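Side-chain contacts in alkyl hydroperoxide reductase AhpD (Deinococcus radiodurans R1, PDB 6K40), which is thought to act as an AhpD-like alkyl hydroperoxide reductase with peroxiredoxin activity, contributing to the antioxidant defence of the cell: residues A[41-44]-A[45-49]; A[157-161]-A[162-166]. One frame throughout, in Å; residues are numbered along the deposited sequence.

Contact 1: A[41-44]-A[45-49]; sequences GFVP and NVFRA
Pro44 and Phe47 pack side by side where the loop after helix 27-40 turns into the short helix 45-49, in an all-helical AhpD-like chain. Along Phe47, CB sits against Pro44 O and, 4.0 Å away, Val43 CG1. CG stands anti to the carbonyl carbon (chi1 -72°), which brings the ring alongside the proline. On the rim facing the proline, Phe47 CD2 lies 3.6 Å from Pro44 CD, and CE2 rests on Pro44 CG. Pro44 CG makes a CH-pi contact over the ring face, 4.1 Å from the Phe47 centroid, while Val43 CG1 lies at the edge. Trp61 meets the same ring edge-to-face. The turn itself is closed by a weak bond from Phe47 N to Pro44 O, bent to 128°. On the polar side, Arg48 runs extended from CG to NE and crosses Val43 at about a right angle; Val43 CG2 approaches Arg48 NH2, and CG1 lies over the rim of one guanidinium face. Trp33 adds a cation-pi contact. Asn45 divides its amide: ND2 bonds to Val187 O, whereas OD1 accepts a hydrogen bond from a water. That water also donates to Val43 O, at 3.0 Å, and accepts from Arg48 NE at 2.6 Å, in the guanidinium plane.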
ATOM      1  N   GLY A  41     -11.817 -18.901  12.764  1.00 37.23           N
ATOM      2  CA  GLY A  41     -12.987 -18.988  11.915  1.00 33.41           C
ATOM      3  C   GLY A  41     -12.692 -19.247  10.453  1.00 31.50           C
ATOM      4  O   GLY A  41     -13.633 -19.305   9.648  1.00 31.80           O
ATOM      5  N   PHE A  42     -11.422 -19.362  10.078  1.00 30.46           N
ATOM      6  CA  PHE A  42     -11.040 -19.705   8.715  1.00 28.65           C
ATOM      7  C   PHE A  42      -9.628 -20.275   8.753  1.00 26.15           C
ATOM      8  O   PHE A  42      -8.951 -20.238   9.784  1.00 25.92           O
ATOM      9  CB  PHE A  42     -11.135 -18.492   7.779  1.00 30.31           C
ATOM     10  CG  PHE A  42     -10.188 -17.385   8.130  1.00 30.59           C
ATOM     11  CD1 PHE A  42      -9.005 -17.219   7.430  1.00 31.04           C
ATOM     12  CD2 PHE A  42     -10.477 -16.516   9.167  1.00 30.95           C
ATOM     13  CE1 PHE A  42      -8.128 -16.202   7.760  1.00 31.47           C
ATOM     14  CE2 PHE A  42      -9.610 -15.502   9.501  1.00 31.62           C
ATOM     15  CZ  PHE A  42      -8.432 -15.342   8.797  1.00 31.68           C
ATOM     16  N   VAL A  43      -9.202 -20.820   7.623  1.00 26.52           N
ATOM     17  CA  VAL A  43      -7.855 -21.357   7.461  1.00 25.48           C
ATOM     18  C   VAL A  43      -7.089 -20.414   6.536  1.00 23.60           C
ATOM     19  O   VAL A  43      -7.500 -20.225   5.385  1.00 25.21           O
ATOM     20  CB  VAL A  43      -7.865 -22.789   6.901  1.00 23.78           C
ATOM     21  CG1 VAL A  43      -6.440 -23.310   6.755  1.00 22.65           C
ATOM     22  CG2 VAL A  43      -8.668 -23.714   7.801  1.00 24.02           C
ATOM     23  N   PRO A  44      -5.998 -19.803   6.993  1.00 21.72           N
ATOM     24  CA  PRO A  44      -5.203 -18.940   6.109  1.00 21.68           C
ATOM     25  C   PRO A  44      -4.825 -19.645   4.815  1.00 22.58           C
ATOM     26  O   PRO A  44      -4.373 -20.792   4.819  1.00 24.00           O
ATOM     27  CB  PRO A  44      -3.969 -18.618   6.956  1.00 20.94           C
ATOM     28  CG  PRO A  44      -4.463 -18.693   8.362  1.00 21.35           C
ATOM     29  CD  PRO A  44      -5.496 -19.792   8.377  1.00 21.42           C
ATOM     30  N   ASN A  45      -5.024 -18.945   3.695  1.00 19.96           N
ATOM     31  CA  ASN A  45      -4.794 -19.546   2.386  1.00 22.49           C
ATOM     32  C   ASN A  45      -3.346 -19.976   2.188  1.00 23.37           C
ATOM     33  O   ASN A  45      -3.085 -20.871   1.375  1.00 24.25           O
ATOM     34  CB  ASN A  45      -5.211 -18.575   1.278  1.00 22.33           C
ATOM     35  CG  ASN A  45      -6.718 -18.487   1.117  1.00 22.13           C
ATOM     36  OD1 ASN A  45      -7.448 -19.420   1.457  1.00 18.40           O
ATOM     37  ND2 ASN A  45      -7.192 -17.359   0.593  1.00 24.97           N
ATOM     38  N   VAL A  46      -2.400 -19.361   2.901  1.00 21.48           N
ATOM     39  CA  VAL A  46      -1.016 -19.820   2.815  1.00 23.07           C
ATOM     40  C   VAL A  46      -0.899 -21.236   3.366  1.00 24.22           C
ATOM     41  O   VAL A  46      -0.152 -22.065   2.828  1.00 24.52           O
ATOM     42  CB  VAL A  46      -0.069 -18.839   3.534  1.00 22.98           C
ATOM     43  CG1 VAL A  46      -0.374 -18.764   5.031  1.00 20.92           C
ATOM     44  CG2 VAL A  46       1.381 -19.241   3.295  1.00 23.46           C
ATOM     45  N   PHE A  47      -1.667 -21.546   4.418  1.00 24.07           N
ATOM     46  CA  PHE A  47      -1.647 -22.880   5.011  1.00 24.90           C
ATOM     47  C   PHE A  47      -2.114 -23.941   4.027  1.00 25.48           C
ATOM     48  O   PHE A  47      -1.763 -25.116   4.171  1.00 24.07           O
ATOM     49  CB  PHE A  47      -2.525 -22.917   6.265  1.00 23.89           C
ATOM     50  CG  PHE A  47      -1.950 -22.176   7.440  1.00 21.21           C
ATOM     51  CD1 PHE A  47      -0.682 -21.623   7.383  1.00 19.31           C
ATOM     52  CD2 PHE A  47      -2.687 -22.033   8.605  1.00 20.71           C
ATOM     53  CE1 PHE A  47      -0.158 -20.940   8.469  1.00 18.56           C
ATOM     54  CE2 PHE A  47      -2.170 -21.353   9.692  1.00 19.44           C
ATOM     55  CZ  PHE A  47      -0.902 -20.806   9.623  1.00 18.45           C
ATOM     56  N   ARG A  48      -2.928 -23.555   3.045  1.00 25.43           N
ATOM     57  CA  ARG A  48      -3.356 -24.481   2.004  1.00 26.38           C
ATOM     58  C   ARG A  48      -2.364 -24.522   0.850  1.00 25.67           C
ATOM     59  O   ARG A  48      -1.987 -25.603   0.387  1.00 26.20           O
ATOM     60  CB  ARG A  48      -4.741 -24.092   1.479  1.00 28.06           C
ATOM     61  CG  ARG A  48      -5.853 -24.153   2.508  1.00 29.93           C
ATOM     62  CD  ARG A  48      -7.211 -24.188   1.826  1.00 30.97           C
ATOM     63  NE  ARG A  48      -8.305 -24.116   2.787  1.00 32.62           N
ATOM     64  CZ  ARG A  48      -8.779 -25.158   3.462  1.00 34.53           C
ATOM     65  NH1 ARG A  48      -8.257 -26.364   3.286  1.00 33.76           N
ATOM     66  NH2 ARG A  48      -9.780 -24.994   4.316  1.00 36.71           N
ATOM     67  N   ALA A  49      -1.922 -23.351   0.389  1.00 23.34           N
ATOM     68  CA  ALA A  49      -1.122 -23.287  -0.828  1.00 21.87           C
ATOM     69  C   ALA A  49       0.300 -23.784  -0.595  1.00 22.73           C
ATOM     70  O   ALA A  49       0.790 -24.652  -1.329  1.00 23.52           O
ATOM     71  CB  ALA A  49      -1.117 -21.859  -1.368  1.00 21.28           C
TER
HETATM   72  O   HOH W   1      -8.774 -21.536   3.040  1.00 32.16           O

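Contact 2: A[157-161]-A[162-166]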
ATOM      1  N   ALA A 157      17.902   3.447  20.144  1.00 25.03           N
ATOM      2  CA  ALA A 157      16.504   3.252  20.499  1.00 22.77           C
ATOM      3  C   ALA A 157      16.307   2.228  21.609  1.00 21.29           C
ATOM      4  O   ALA A 157      15.162   1.898  21.932  1.00 22.16           O
ATOM      5  CB  ALA A 157      15.708   2.831  19.261  1.00 22.76           C
ATOM      6  N   GLY A 158      17.384   1.709  22.193  1.00 19.49           N
ATOM      7  CA  GLY A 158      17.268   0.789  23.306  1.00 21.18           C
ATOM      8  C   GLY A 158      17.105  -0.672  22.953  1.00 23.47           C
ATOM      9  O   GLY A 158      16.666  -1.450  23.805  1.00 25.52           O
ATOM     10  N   LEU A 159      17.443  -1.077  21.731  1.00 23.55           N
ATOM     11  CA  LEU A 159      17.304  -2.472  21.332  1.00 22.68           C
ATOM     12  C   LEU A 159      18.527  -3.266  21.775  1.00 22.53           C
ATOM     13  O   LEU A 159      19.662  -2.924  21.422  1.00 20.34           O
ATOM     14  CB  LEU A 159      17.110  -2.579  19.821  1.00 20.17           C
ATOM     15  CG  LEU A 159      15.669  -2.441  19.322  1.00 21.55           C
ATOM     16  CD1 LEU A 159      15.340  -0.992  19.017  1.00 21.44           C
ATOM     17  CD2 LEU A 159      15.443  -3.311  18.095  1.00 21.63           C
ATOM     18  N   SER A 160      18.296  -4.324  22.549  1.00 22.66           N
ATOM     19  CA  SER A 160      19.375  -5.222  22.920  1.00 21.46           C
ATOM     20  C   SER A 160      19.859  -5.997  21.695  1.00 23.32           C
ATOM     21  O   SER A 160      19.226  -6.002  20.635  1.00 25.92           O
ATOM     22  CB  SER A 160      18.919  -6.182  24.018  1.00 19.91           C
ATOM     23  OG  SER A 160      17.941  -7.084  23.532  1.00 19.16           O
ATOM     24  N   ASP A 161      21.002  -6.665  21.855  1.00 23.09           N
ATOM     25  CA  ASP A 161      21.531  -7.486  20.771  1.00 24.51           C
ATOM     26  C   ASP A 161      20.561  -8.601  20.403  1.00 22.13           C
ATOM     27  O   ASP A 161      20.402  -8.931  19.222  1.00 20.00           O
ATOM     28  CB  ASP A 161      22.891  -8.060  21.169  1.00 27.98           C
ATOM     29  CG  ASP A 161      24.001  -7.027  21.096  1.00 30.96           C
ATOM     30  OD1 ASP A 161      23.685  -5.828  20.935  1.00 31.69           O
ATOM     31  OD2 ASP A 161      25.186  -7.412  21.204  1.00 31.51           O
ATOM     32  N   GLU A 162      19.891  -9.182  21.399  1.00 22.12           N
ATOM     33  CA  GLU A 162      18.887 -10.203  21.117  1.00 21.75           C
ATOM     34  C   GLU A 162      17.726  -9.624  20.315  1.00 20.46           C
ATOM     35  O   GLU A 162      17.250 -10.243  19.355  1.00 20.16           O
ATOM     36  CB  GLU A 162      18.398 -10.823  22.427  1.00 24.55           C
ATOM     37  CG  GLU A 162      19.426 -11.727  23.110  1.00 27.66           C
ATOM     38  CD  GLU A 162      20.470 -10.954  23.908  1.00 31.64           C
ATOM     39  OE1 GLU A 162      20.254  -9.753  24.177  1.00 33.12           O
ATOM     40  OE2 GLU A 162      21.509 -11.548  24.267  1.00 32.77           O
ATOM     41  N   ALA A 163      17.263  -8.428  20.688  1.00 21.49           N
ATOM     42  CA  ALA A 163      16.193  -7.782  19.936  1.00 20.61           C
ATOM     43  C   ALA A 163      16.652  -7.410  18.531  1.00 20.41           C
ATOM     44  O   ALA A 163      15.869  -7.477  17.579  1.00 19.40           O
ATOM     45  CB  ALA A 163      15.694  -6.548  20.685  1.00 21.28           C
ATOM     46  N   ILE A 164      17.918  -7.017  18.380  1.00 20.93           N
ATOM     47  CA  ILE A 164      18.434  -6.691  17.054  1.00 20.64           C
ATOM     48  C   ILE A 164      18.482  -7.937  16.177  1.00 22.87           C
ATOM     49  O   ILE A 164      18.106  -7.899  15.000  1.00 20.93           O
ATOM     50  CB  ILE A 164      19.815  -6.021  17.173  1.00 19.33           C
ATOM     51  CG1 ILE A 164      19.669  -4.605  17.740  1.00 19.60           C
ATOM     52  CG2 ILE A 164      20.517  -5.997  15.825  1.00 18.53           C
ATOM     53  CD1 ILE A 164      20.989  -3.894  17.969  1.00 16.88           C
ATOM     54  N   LEU A 165      18.946  -9.058  16.735  1.00 22.02           N
ATOM     55  CA  LEU A 165      18.942 -10.316  15.997  1.00 23.51           C
ATOM     56  C   LEU A 165      17.524 -10.711  15.602  1.00 22.92           C
ATOM     57  O   LEU A 165      17.285 -11.150  14.471  1.00 15.32           O
ATOM     58  CB  LEU A 165      19.602 -11.413  16.833  1.00 25.41           C
ATOM     59  CG  LEU A 165      19.550 -12.856  16.327  1.00 28.16           C
ATOM     60  CD1 LEU A 165      20.043 -12.955  14.891  1.00 32.86           C
ATOM     61  CD2 LEU A 165      20.361 -13.770  17.238  1.00 32.83           C
ATOM     62  N   GLU A 166      16.567 -10.538  16.519  1.00 22.59           N
ATOM     63  CA  GLU A 166      15.177 -10.859  16.208  1.00 20.18           C
ATOM     64  C   GLU A 166      14.639  -9.974  15.088  1.00 18.18           C
ATOM     65  O   GLU A 166      13.947 -10.456  14.185  1.00 18.02           O
ATOM     66  CB  GLU A 166      14.317 -10.717  17.463  1.00 22.47           C
ATOM     67  CG  GLU A 166      12.884 -11.211  17.304  1.00 27.09           C
ATOM     68  CD  GLU A 166      12.184 -11.421  18.637  1.00 32.53           C
ATOM     69  OE1 GLU A 166      11.087 -10.854  18.834  1.00 34.35           O
ATOM     70  OE2 GLU A 166      12.734 -12.153  19.492  1.00 34.38           O
TER
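Ser160 caps the start of helix 161-184: its OG accepts the backbone N-H of Ala163 at 3.2 Å in a nearly straight bond (163°). The hydroxyl gets there because OG lies between the backbone N and the carbonyl carbon (chi1 68°). The backbone carries on from there, with Ile164 N bonding to Ser160 O at 2.8 Å and Leu165 N to Asp161 O at 2.9 Å. The close-packed part is made by aliphatic side chains, with Ile164 also against backbone carbonyls. Leu159 CB meets Ile164 CG1 at 3.9 Å, and Leu159 CD2 reaches Ala163 CB at 4.2 Å, while Leu74 touches both Leu159 and Ala163. Ile164 folds CG1 over Ser160 O, 3.2 Å away, and sends CD1 toward Leu159 O; Leu151 and Arg155 of the preceding helix 151-156 touch this isoleucine as well. The other side, Ser160 to Glu162, is more open, exposed in the assembly though touching a neighbour in the crystal. Glu162 bends at chi2 (81°), bringing OE1 to 3.6 Å from Ser160 OG, and its carboxylate stays well apart from that of Asp161. Asp161 instead turns OD1 to a salt bridge with Arg155; an acidic group in this first turn would be expected to suit the helix dipole. Gly158, with positive phi, closes the helix before in a Schellman motif, and two residues later comes the serine N-cap: a short link between consecutive helices.

Contact 1 comes first along the chain and closes well before contact 2 opens. Their centres lie 32 Å apart on opposite sides of the chain's centre, and the nearest atoms stay about 18 Å from each other, without touching. They share no helix: residues 41-49 join helix 27-40 to helix 45-49, whereas residues 157-166 join helix 151-156 to the long helix 161-184. In both, a glycine of positive phi (Gly41, Gly158) leads the chain out of one helix shortly before the next begins. Val187 and Asn189, soon after helix 161-184, hydrogen-bond to contact 1, bringing the chain from contact 2 back toward it in this strand-free fold.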